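Local coordinates for protein nicotinate-nucleotide diphosphorylase (Carboxylating) (Streptococcus pyogenes GA06023, PDB 5HUO) that catalyses the formation of nicotinate ribonucleotide, carbon dioxide and diphosphate from quinolinate and 5-phospho-alpha-D-ribose 1-diphosphate, a step of NAD(+) biosynthesis, at residues 32-38 against 172-176; 159-164 against 184-190; 191-197 against 222-227. One frame throughout, in Å; residues are numbered along the deposited sequence.

In the fold
The three contacts run from the N-terminal helix into the alpha/beta C-terminal domain. Contact 1 sets the chain leading into helix 35-49, and its first turn, against helix 171-180, whose Lys175 reaches contact 2: its NZ forms a salt bridge with Asp162 OD1 at 3.0 Å. The centres of contacts 1 and 2 are about 15 Å apart. Contact 2 lies along the outermost strand 159-161 and holds a sulfate; its centre is about 12 Å from that of contact 3, at the other outermost strand, 194-196. Segment 184-190 connects these two edges, and Arg187 NH1 probably donates to Ala193 O at 2.9 Å. Contacts 1 and 3, centres about 24 Å apart, do not touch. The sulfate, probably from the crystallisation liquor, may mark an anion site of the substrate pocket.

Contact 1: residues 32-38 against 172-176; sequences DLTPFQI and LFEKY
Leu33 is the centre of this contact: its branch point and CD1 lie between Phe173 and Tyr176 of helix 171-180, while CD2 faces Leu172 CG at 4.3 Å. CG stands over one face of the Tyr176 ring, 4.1 Å from the centroid and 21° off the ring normal, which meets the criteria for a CH-pi contact. From there CD1 reaches Phe173 CD2 at 3.8 Å. CG anti to the backbone N (chi1 166°) carries the Tyr176 ring toward Leu33, and chi2 of 72° turns a face to it. One turn into helix 35-49, Ile38 meets the outer end of the Phe173 ring at about a right angle, with its CG2 3.5 Å from CE2.

This close apolar packing contrasts with two looser, polar ends, Asp32 at one and Gln37 at the other. Asp32 OD1 lies 3.3 Å from Tyr176 OH, yet neither bonds to the other: OD1 accepts from Leu33 N next to it and from Thr83 OG1, and the phenol is paired with Asp105. Gln37 OE1 accepts from the N-H of the N-cap residue Thr34 at 3.1 Å, nearly straight and in the carbonyl plane, and weakly from its OG1; NE2 donates to Ser52 of the second subunit. Leu172 packs across the Gln37 chain at about a right angle, CD2 near Gln37 CB and CD1 3.6 Å from NE2.

In the fold, Ile38 at the start of helix 35-49 touches both Phe173 of helix 171-180 and Arg87 of helix 82-92, and Phe173 reaches on to Leu139 of helix 122-153. The second subunit covers the outer side, with Arg123 on Asp32 O and Ser52 on Gln37 NE2.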
# COMPACT_ATOMS: atom_id res chain seq x y z
N ASP A 32 -2.91 -14.52 -22.23
CA ASP A 32 -3.34 -14.78 -20.85
C ASP A 32 -2.93 -13.69 -19.85
O ASP A 32 -2.02 -12.92 -20.11
CB ASP A 32 -2.78 -16.11 -20.37
CG ASP A 32 -3.77 -16.86 -19.52
OD1 ASP A 32 -4.66 -16.24 -18.84
OD2 ASP A 32 -3.65 -18.09 -19.52
N LEU A 33 -3.61 -13.63 -18.73
CA LEU A 33 -3.28 -12.68 -17.68
C LEU A 33 -2.09 -13.17 -16.85
O LEU A 33 -2.04 -14.34 -16.52
CB LEU A 33 -4.48 -12.43 -16.76
CG LEU A 33 -5.65 -11.68 -17.37
CD1 LEU A 33 -6.76 -11.52 -16.35
CD2 LEU A 33 -5.22 -10.32 -17.89
N THR A 34 -1.17 -12.26 -16.52
CA THR A 34 0.09 -12.56 -15.83
C THR A 34 0.07 -12.32 -14.33
O THR A 34 -0.73 -11.55 -13.86
CB THR A 34 1.28 -11.77 -16.42
OG1 THR A 34 1.16 -10.38 -16.12
CG2 THR A 34 1.33 -11.88 -17.90
N PRO A 35 0.95 -12.96 -13.55
CA PRO A 35 0.85 -12.69 -12.09
C PRO A 35 1.10 -11.26 -11.71
O PRO A 35 0.47 -10.72 -10.81
CB PRO A 35 1.96 -13.55 -11.51
CG PRO A 35 2.00 -14.70 -12.44
CD PRO A 35 1.84 -14.11 -13.80
N PHE A 36 2.01 -10.62 -12.40
CA PHE A 36 2.22 -9.21 -12.18
C PHE A 36 0.93 -8.39 -12.25
O PHE A 36 0.71 -7.43 -11.49
CB PHE A 36 3.16 -8.66 -13.22
CG PHE A 36 3.19 -7.17 -13.20
CD1 PHE A 36 3.94 -6.52 -12.24
CD2 PHE A 36 2.41 -6.42 -14.13
CE1 PHE A 36 3.94 -5.14 -12.20
CE2 PHE A 36 2.41 -5.06 -14.11
CZ PHE A 36 3.17 -4.40 -13.12
N GLN A 37 0.10 -8.72 -13.22
CA GLN A 37 -1.14 -8.04 -13.41
C GLN A 37 -2.18 -8.35 -12.37
O GLN A 37 -2.97 -7.49 -12.00
CB GLN A 37 -1.74 -8.42 -14.74
CG GLN A 37 -1.24 -7.69 -15.95
CD GLN A 37 -1.81 -8.25 -17.25
OE1 GLN A 37 -1.72 -9.42 -17.51
NE2 GLN A 37 -2.36 -7.38 -18.10
N ILE A 38 -2.22 -9.60 -11.90
CA ILE A 38 -3.40 -10.08 -11.07
C ILE A 38 -3.16 -10.32 -9.59
O ILE A 38 -4.05 -10.23 -8.79
CB ILE A 38 -4.06 -11.32 -11.68
CG1 ILE A 38 -3.11 -12.51 -11.57
CG2 ILE A 38 -4.42 -11.09 -13.11
CD1 ILE A 38 -3.71 -13.82 -12.05
N LEU A 172 -9.46 -4.74 -16.10
CA LEU A 172 -8.51 -5.61 -16.72
C LEU A 172 -9.02 -7.01 -16.96
O LEU A 172 -8.75 -7.62 -18.01
CB LEU A 172 -7.31 -5.71 -15.79
CG LEU A 172 -6.11 -6.45 -16.28
CD1 LEU A 172 -5.44 -5.62 -17.40
CD2 LEU A 172 -5.17 -6.60 -15.13
N PHE A 173 -9.69 -7.54 -15.96
CA PHE A 173 -10.11 -8.96 -15.95
C PHE A 173 -11.31 -9.08 -16.87
O PHE A 173 -11.45 -10.04 -17.62
CB PHE A 173 -10.52 -9.46 -14.54
CG PHE A 173 -9.40 -9.53 -13.54
CD1 PHE A 173 -8.99 -8.44 -12.86
CD2 PHE A 173 -8.82 -10.71 -13.22
CE1 PHE A 173 -7.95 -8.50 -11.93
CE2 PHE A 173 -7.77 -10.77 -12.33
CZ PHE A 173 -7.33 -9.67 -11.68
N GLU A 174 -12.19 -8.12 -16.80
CA GLU A 174 -13.40 -8.11 -17.62
C GLU A 174 -13.04 -7.90 -19.08
O GLU A 174 -13.56 -8.55 -19.95
CB GLU A 174 -14.38 -7.07 -17.11
CG GLU A 174 -14.84 -7.41 -15.69
CD GLU A 174 -15.91 -6.50 -15.15
OE1 GLU A 174 -16.06 -5.33 -15.63
OE2 GLU A 174 -16.63 -6.94 -14.22
N LYS A 175 -12.09 -7.04 -19.35
CA LYS A 175 -11.65 -6.79 -20.73
C LYS A 175 -11.14 -8.10 -21.29
O LYS A 175 -11.32 -8.40 -22.46
CB LYS A 175 -10.59 -5.71 -20.79
CG LYS A 175 -11.15 -4.33 -20.41
CD LYS A 175 -11.58 -3.52 -21.63
CE LYS A 175 -12.36 -2.28 -21.22
NZ LYS A 175 -12.70 -1.41 -22.37
N TYR A 176 -10.41 -8.84 -20.45
CA TYR A 176 -9.78 -10.07 -20.89
C TYR A 176 -10.90 -11.05 -21.28
O TYR A 176 -10.83 -11.68 -22.35
CB TYR A 176 -8.86 -10.65 -19.79
CG TYR A 176 -8.42 -12.08 -20.01
CD1 TYR A 176 -7.50 -12.41 -21.01
CD2 TYR A 176 -8.98 -13.13 -19.26
CE1 TYR A 176 -7.13 -13.73 -21.25
CE2 TYR A 176 -8.57 -14.44 -19.47
CZ TYR A 176 -7.66 -14.73 -20.49
OH TYR A 176 -7.32 -16.02 -20.75

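Contact 2: residues 159-164 against 184-190; sequences KVFDTR and YNHRFNL. With SO4 (sulfate ion), chain J.
Backbone bonds set the register between Phe161 and Tyr184: Tyr184 N donates to Val160 O (2.8 Å) and Asp162 N to Tyr184 O, a single bridge at the end of strand 159-161. Asp162 extends the pairing with its side chain. Its chi1 of 56° brings the carboxylate beside segment 184-190, where OD1, also the partner of Lys175, accepts from His186 N at 2.9 Å and 173°.

Aromatic packing runs alongside. Lys159 CD sits over the centre of the Tyr184 ring, 3.9 Å from its centroid, and Tyr184 CB covers a face of Phe161 at 3.7 Å from the centroid. Phe161 in turn points an edge at the His186 face, offset, with planes at 79°.

Ionic and guanidinium contacts occupy the far end. Arg187 NE and NH2 both donate to sulfate O3 (NH2 at 2.8 Å), met at the guanidinium edge; Arg164 NH1 adds a weak bond to O4. Leu190 CD2 lies over a face of the Arg164 guanidinium, 3.3 Å from NH2, which pairs with Asp49 of the third subunit.

Arg187, with a weaker contribution from Arg164, thus holds a sulfate probably taken up from the crystallisation liquor, consistent with a site for an anionic group of the substrates.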
# COMPACT_ATOMS: atom_id res chain seq x y z
N LYS A 159 -17.34 -6.42 -35.68
CA LYS A 159 -16.76 -6.80 -34.41
C LYS A 159 -17.61 -6.32 -33.25
O LYS A 159 -18.30 -5.30 -33.33
CB LYS A 159 -15.34 -6.25 -34.27
CG LYS A 159 -14.37 -6.93 -35.17
CD LYS A 159 -13.03 -6.19 -35.22
CE LYS A 159 -11.98 -7.01 -35.97
NZ LYS A 159 -12.30 -7.19 -37.41
N VAL A 160 -17.48 -7.05 -32.16
CA VAL A 160 -18.19 -6.70 -30.94
C VAL A 160 -17.23 -6.16 -29.87
O VAL A 160 -16.34 -6.86 -29.42
CB VAL A 160 -18.95 -7.89 -30.38
CG1 VAL A 160 -19.58 -7.52 -29.04
CG2 VAL A 160 -19.99 -8.35 -31.35
N PHE A 161 -17.45 -4.91 -29.46
CA PHE A 161 -16.54 -4.17 -28.55
C PHE A 161 -17.18 -3.92 -27.20
O PHE A 161 -18.41 -3.85 -27.08
CB PHE A 161 -16.16 -2.84 -29.11
CG PHE A 161 -14.96 -2.88 -30.00
CD1 PHE A 161 -15.00 -3.55 -31.19
CD2 PHE A 161 -13.82 -2.18 -29.68
CE1 PHE A 161 -13.91 -3.56 -32.04
CE2 PHE A 161 -12.72 -2.18 -30.54
CZ PHE A 161 -12.76 -2.88 -31.72
N ASP A 162 -16.35 -3.85 -26.19
CA ASP A 162 -16.79 -3.53 -24.85
C ASP A 162 -16.68 -2.03 -24.60
O ASP A 162 -16.50 -1.24 -25.51
CB ASP A 162 -16.01 -4.33 -23.82
CG ASP A 162 -14.53 -4.16 -23.94
OD1 ASP A 162 -14.06 -3.10 -24.39
OD2 ASP A 162 -13.80 -5.12 -23.59
N THR A 163 -16.78 -1.64 -23.34
CA THR A 163 -16.87 -0.22 -22.93
C THR A 163 -16.14 0.01 -21.60
O THR A 163 -15.44 -0.87 -21.10
CB THR A 163 -18.35 0.19 -22.72
OG1 THR A 163 -18.92 -0.58 -21.65
CG2 THR A 163 -19.17 -0.04 -23.96
N ARG A 164 -16.33 1.19 -21.02
CA ARG A 164 -15.81 1.49 -19.70
C ARG A 164 -16.80 1.24 -18.63
O ARG A 164 -16.64 1.67 -17.50
CB ARG A 164 -15.33 2.93 -19.63
CG ARG A 164 -13.93 3.11 -20.18
CD ARG A 164 -13.62 4.58 -20.49
NE ARG A 164 -13.76 5.45 -19.31
CZ ARG A 164 -14.63 6.44 -19.23
NH1 ARG A 164 -15.51 6.70 -20.24
NH2 ARG A 164 -14.67 7.17 -18.17
N TYR A 184 -13.84 -7.80 -28.66
CA TYR A 184 -12.69 -6.88 -28.74
C TYR A 184 -12.77 -5.80 -27.68
O TYR A 184 -13.82 -5.40 -27.22
CB TYR A 184 -12.62 -6.26 -30.14
CG TYR A 184 -12.25 -7.25 -31.18
CD1 TYR A 184 -13.20 -8.14 -31.69
CD2 TYR A 184 -10.94 -7.35 -31.64
CE1 TYR A 184 -12.84 -9.11 -32.59
CE2 TYR A 184 -10.58 -8.30 -32.58
CZ TYR A 184 -11.53 -9.18 -33.04
OH TYR A 184 -11.18 -10.09 -33.99
N ASN A 185 -11.60 -5.23 -27.41
CA ASN A 185 -11.47 -4.15 -26.41
C ASN A 185 -11.48 -2.76 -26.99
O ASN A 185 -10.70 -2.39 -27.87
CB ASN A 185 -10.19 -4.34 -25.59
CG ASN A 185 -10.22 -5.62 -24.73
OD1 ASN A 185 -11.29 -6.06 -24.27
ND2 ASN A 185 -9.08 -6.19 -24.50
N HIS A 186 -12.32 -1.94 -26.38
CA HIS A 186 -12.29 -0.51 -26.65
C HIS A 186 -11.18 0.06 -25.77
O HIS A 186 -10.55 -0.66 -25.01
CB HIS A 186 -13.67 0.07 -26.31
CG HIS A 186 -14.04 1.26 -27.13
ND1 HIS A 186 -13.24 2.38 -27.23
CD2 HIS A 186 -15.10 1.48 -27.95
CE1 HIS A 186 -13.78 3.23 -28.08
NE2 HIS A 186 -14.90 2.71 -28.54
N ARG A 187 -10.98 1.36 -25.77
CA ARG A 187 -10.07 1.99 -24.81
C ARG A 187 -10.33 1.56 -23.40
O ARG A 187 -11.51 1.36 -22.96
CB ARG A 187 -10.14 3.49 -24.89
CG ARG A 187 -11.44 4.11 -24.43
CD ARG A 187 -11.42 5.61 -24.60
NE ARG A 187 -12.67 6.19 -24.10
CZ ARG A 187 -12.81 7.44 -23.67
NH1 ARG A 187 -11.77 8.26 -23.66
NH2 ARG A 187 -13.98 7.86 -23.24
N PHE A 188 -9.25 1.33 -22.70
CA PHE A 188 -9.26 0.96 -21.32
C PHE A 188 -9.66 2.07 -20.38
O PHE A 188 -9.95 1.86 -19.21
CB PHE A 188 -7.83 0.65 -20.92
CG PHE A 188 -7.72 -0.16 -19.68
CD1 PHE A 188 -8.00 -1.51 -19.69
CD2 PHE A 188 -7.44 0.45 -18.48
CE1 PHE A 188 -7.93 -2.22 -18.52
CE2 PHE A 188 -7.44 -0.24 -17.29
CZ PHE A 188 -7.67 -1.59 -17.31
N ASN A 189 -9.55 3.29 -20.86
CA ASN A 189 -9.31 4.43 -20.01
C ASN A 189 -9.72 5.72 -20.59
O ASN A 189 -9.79 5.84 -21.78
CB ASN A 189 -7.81 4.55 -19.88
CG ASN A 189 -7.39 4.54 -18.51
OD1 ASN A 189 -8.21 4.69 -17.66
ND2 ASN A 189 -6.14 4.34 -18.25
N LEU A 190 -9.78 6.74 -19.76
CA LEU A 190 -9.88 8.14 -20.26
C LEU A 190 -8.55 8.67 -20.80
O LEU A 190 -8.55 9.61 -21.53
CB LEU A 190 -10.39 9.10 -19.19
CG LEU A 190 -11.84 8.86 -18.80
CD1 LEU A 190 -12.23 9.69 -17.59
CD2 LEU A 190 -12.78 9.16 -19.97
S SO4 J . -16.33 4.41 -23.60
O1 SO4 J . -17.28 4.00 -24.67
O2 SO4 J . -15.24 3.41 -23.51
O3 SO4 J . -15.69 5.72 -23.80
O4 SO4 J . -17.13 4.50 -22.38

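Contact 3: residues 191-197 against 222-227; sequences SDAIMLK and KMVEVE
A beta-alpha-beta crossover brings these two strands together: strand 194-196 runs parallel to strand 224-228 at the border of the C-terminal parallel sheet, with helices 198-204 and 207-217 between them in sequence. The segment axes approach to 4.5 Å and diverge by 21°. Four backbone bonds fix the register. Ile194 N donates to Met223 O, Glu225 N to Ile194 O, Leu196 N to Glu225 O (2.8 Å, 176°) and Glu227 N to Leu196 O, so Ile194 and Leu196 each use both N-H and carbonyl toward the same neighbour. Next to the Ile194-Met223 bond, a water links the two chains, donating to Asp192 O and accepting from Met223 N at 2.7 Å.

Side chains divide by face. Ile194 and Val224 lie side by side, Ile194 CB 4.0 Å from Val224 CG2, and Leu196 CD1 meets Val226 CG2 at 4.0 Å; helix 207-217 covers this aliphatic face. On the other, Met195 and Glu225 run alongside, and the bend at the end of the Met195 chain (chi3 -53°) brings CE to 3.6 Å from Glu225 OE1. Both residues also pack on His186. Beyond them Lys197 NZ forms a salt bridge with Glu227 OE2 at 3.1 Å, approaching from above the carboxylate plane; Met195 SD lies 3.6 Å from the same oxygen.

The chemistry thus differs sharply across the sheet: an aliphatic face seals against a helix, while the acid-bearing face, with Met195 close to the bound sulfate and Lys197 weakly paired with it, probably lines the substrate pocket.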
# COMPACT_ATOMS: atom_id res chain seq x y z
N SER A 191 -7.47 8.00 -20.43
CA SER A 191 -6.12 8.34 -20.87
C SER A 191 -5.69 7.67 -22.18
O SER A 191 -4.79 8.08 -22.81
CB SER A 191 -5.11 7.97 -19.78
OG SER A 191 -5.34 8.70 -18.58
N ASP A 192 -6.34 6.60 -22.55
CA ASP A 192 -5.99 5.76 -23.73
C ASP A 192 -6.20 6.41 -25.05
O ASP A 192 -5.49 6.19 -26.00
CB ASP A 192 -6.91 4.53 -23.75
CG ASP A 192 -6.27 3.33 -23.24
OD1 ASP A 192 -5.03 3.34 -22.98
OD2 ASP A 192 -7.00 2.32 -23.12
N ALA A 193 -7.32 7.10 -25.14
CA ALA A 193 -7.81 7.56 -26.42
C ALA A 193 -8.78 8.64 -26.17
O ALA A 193 -9.33 8.77 -25.10
CB ALA A 193 -8.50 6.43 -27.21
N ILE A 194 -9.08 9.38 -27.21
CA ILE A 194 -9.96 10.53 -27.06
C ILE A 194 -11.34 10.16 -27.57
O ILE A 194 -11.46 9.58 -28.66
CB ILE A 194 -9.40 11.73 -27.80
CG1 ILE A 194 -8.21 12.26 -27.01
CG2 ILE A 194 -10.50 12.80 -28.00
CD1 ILE A 194 -7.62 13.54 -27.55
N MET A 195 -12.35 10.47 -26.77
CA MET A 195 -13.70 10.35 -27.25
C MET A 195 -14.49 11.60 -26.93
O MET A 195 -14.70 11.96 -25.79
CB MET A 195 -14.40 9.11 -26.72
CG MET A 195 -15.68 8.81 -27.52
SD MET A 195 -16.61 7.39 -26.95
CE MET A 195 -15.33 6.11 -26.94
N LEU A 196 -14.93 12.25 -28.00
CA LEU A 196 -15.68 13.50 -27.93
C LEU A 196 -17.12 13.10 -28.01
O LEU A 196 -17.61 12.66 -29.04
CB LEU A 196 -15.32 14.44 -29.07
CG LEU A 196 -13.85 14.83 -29.06
CD1 LEU A 196 -13.48 15.42 -30.41
CD2 LEU A 196 -13.49 15.78 -27.94
N LYS A 197 -17.78 13.27 -26.89
CA LYS A 197 -19.17 12.90 -26.68
C LYS A 197 -20.14 14.08 -26.97
O LYS A 197 -19.73 15.16 -27.39
CB LYS A 197 -19.33 12.33 -25.25
CG LYS A 197 -18.21 11.39 -24.81
CD LYS A 197 -18.53 10.71 -23.49
CE LYS A 197 -17.64 9.49 -23.22
NZ LYS A 197 -18.14 8.22 -23.81
N LYS A 222 -2.68 9.70 -29.96
CA LYS A 222 -4.04 9.32 -29.53
C LYS A 222 -5.04 9.23 -30.68
O LYS A 222 -5.19 10.19 -31.44
CB LYS A 222 -4.62 10.36 -28.55
CG LYS A 222 -3.82 10.60 -27.28
CD LYS A 222 -4.04 9.53 -26.28
CE LYS A 222 -3.26 9.83 -25.02
NZ LYS A 222 -2.23 8.80 -24.79
N MET A 223 -5.75 8.10 -30.79
CA MET A 223 -6.92 8.00 -31.67
C MET A 223 -8.01 8.91 -31.17
O MET A 223 -8.10 9.21 -29.98
CB MET A 223 -7.49 6.61 -31.70
CG MET A 223 -6.57 5.62 -32.39
SD MET A 223 -6.20 5.96 -34.16
CE MET A 223 -5.62 4.33 -34.76
N VAL A 224 -8.79 9.43 -32.11
CA VAL A 224 -9.86 10.35 -31.78
C VAL A 224 -11.12 9.80 -32.34
O VAL A 224 -11.22 9.47 -33.53
CB VAL A 224 -9.64 11.76 -32.35
CG1 VAL A 224 -10.87 12.64 -32.17
CG2 VAL A 224 -8.49 12.44 -31.63
N GLU A 225 -12.11 9.77 -31.46
CA GLU A 225 -13.45 9.31 -31.80
C GLU A 225 -14.47 10.39 -31.44
O GLU A 225 -14.26 11.16 -30.52
CB GLU A 225 -13.79 8.00 -31.06
CG GLU A 225 -15.16 7.44 -31.38
CD GLU A 225 -15.40 6.02 -30.85
OE1 GLU A 225 -14.49 5.38 -30.33
OE2 GLU A 225 -16.54 5.53 -30.97
N VAL A 226 -15.56 10.44 -32.19
CA VAL A 226 -16.67 11.36 -31.92
C VAL A 226 -17.99 10.65 -31.91
O VAL A 226 -18.29 9.93 -32.87
CB VAL A 226 -16.81 12.43 -33.01
CG1 VAL A 226 -18.02 13.30 -32.71
CG2 VAL A 226 -15.60 13.29 -33.09
N GLU A 227 -18.78 10.92 -30.88
CA GLU A 227 -20.19 10.47 -30.82
C GLU A 227 -21.10 11.44 -31.51
O GLU A 227 -21.10 12.61 -31.20
CB GLU A 227 -20.70 10.31 -29.39
CG GLU A 227 -19.88 9.39 -28.47
CD GLU A 227 -20.48 9.25 -27.07
OE1 GLU A 227 -21.43 10.05 -26.74
OE2 GLU A 227 -20.00 8.35 -26.33
O HOH W 1 -5.31 6.12 -29.00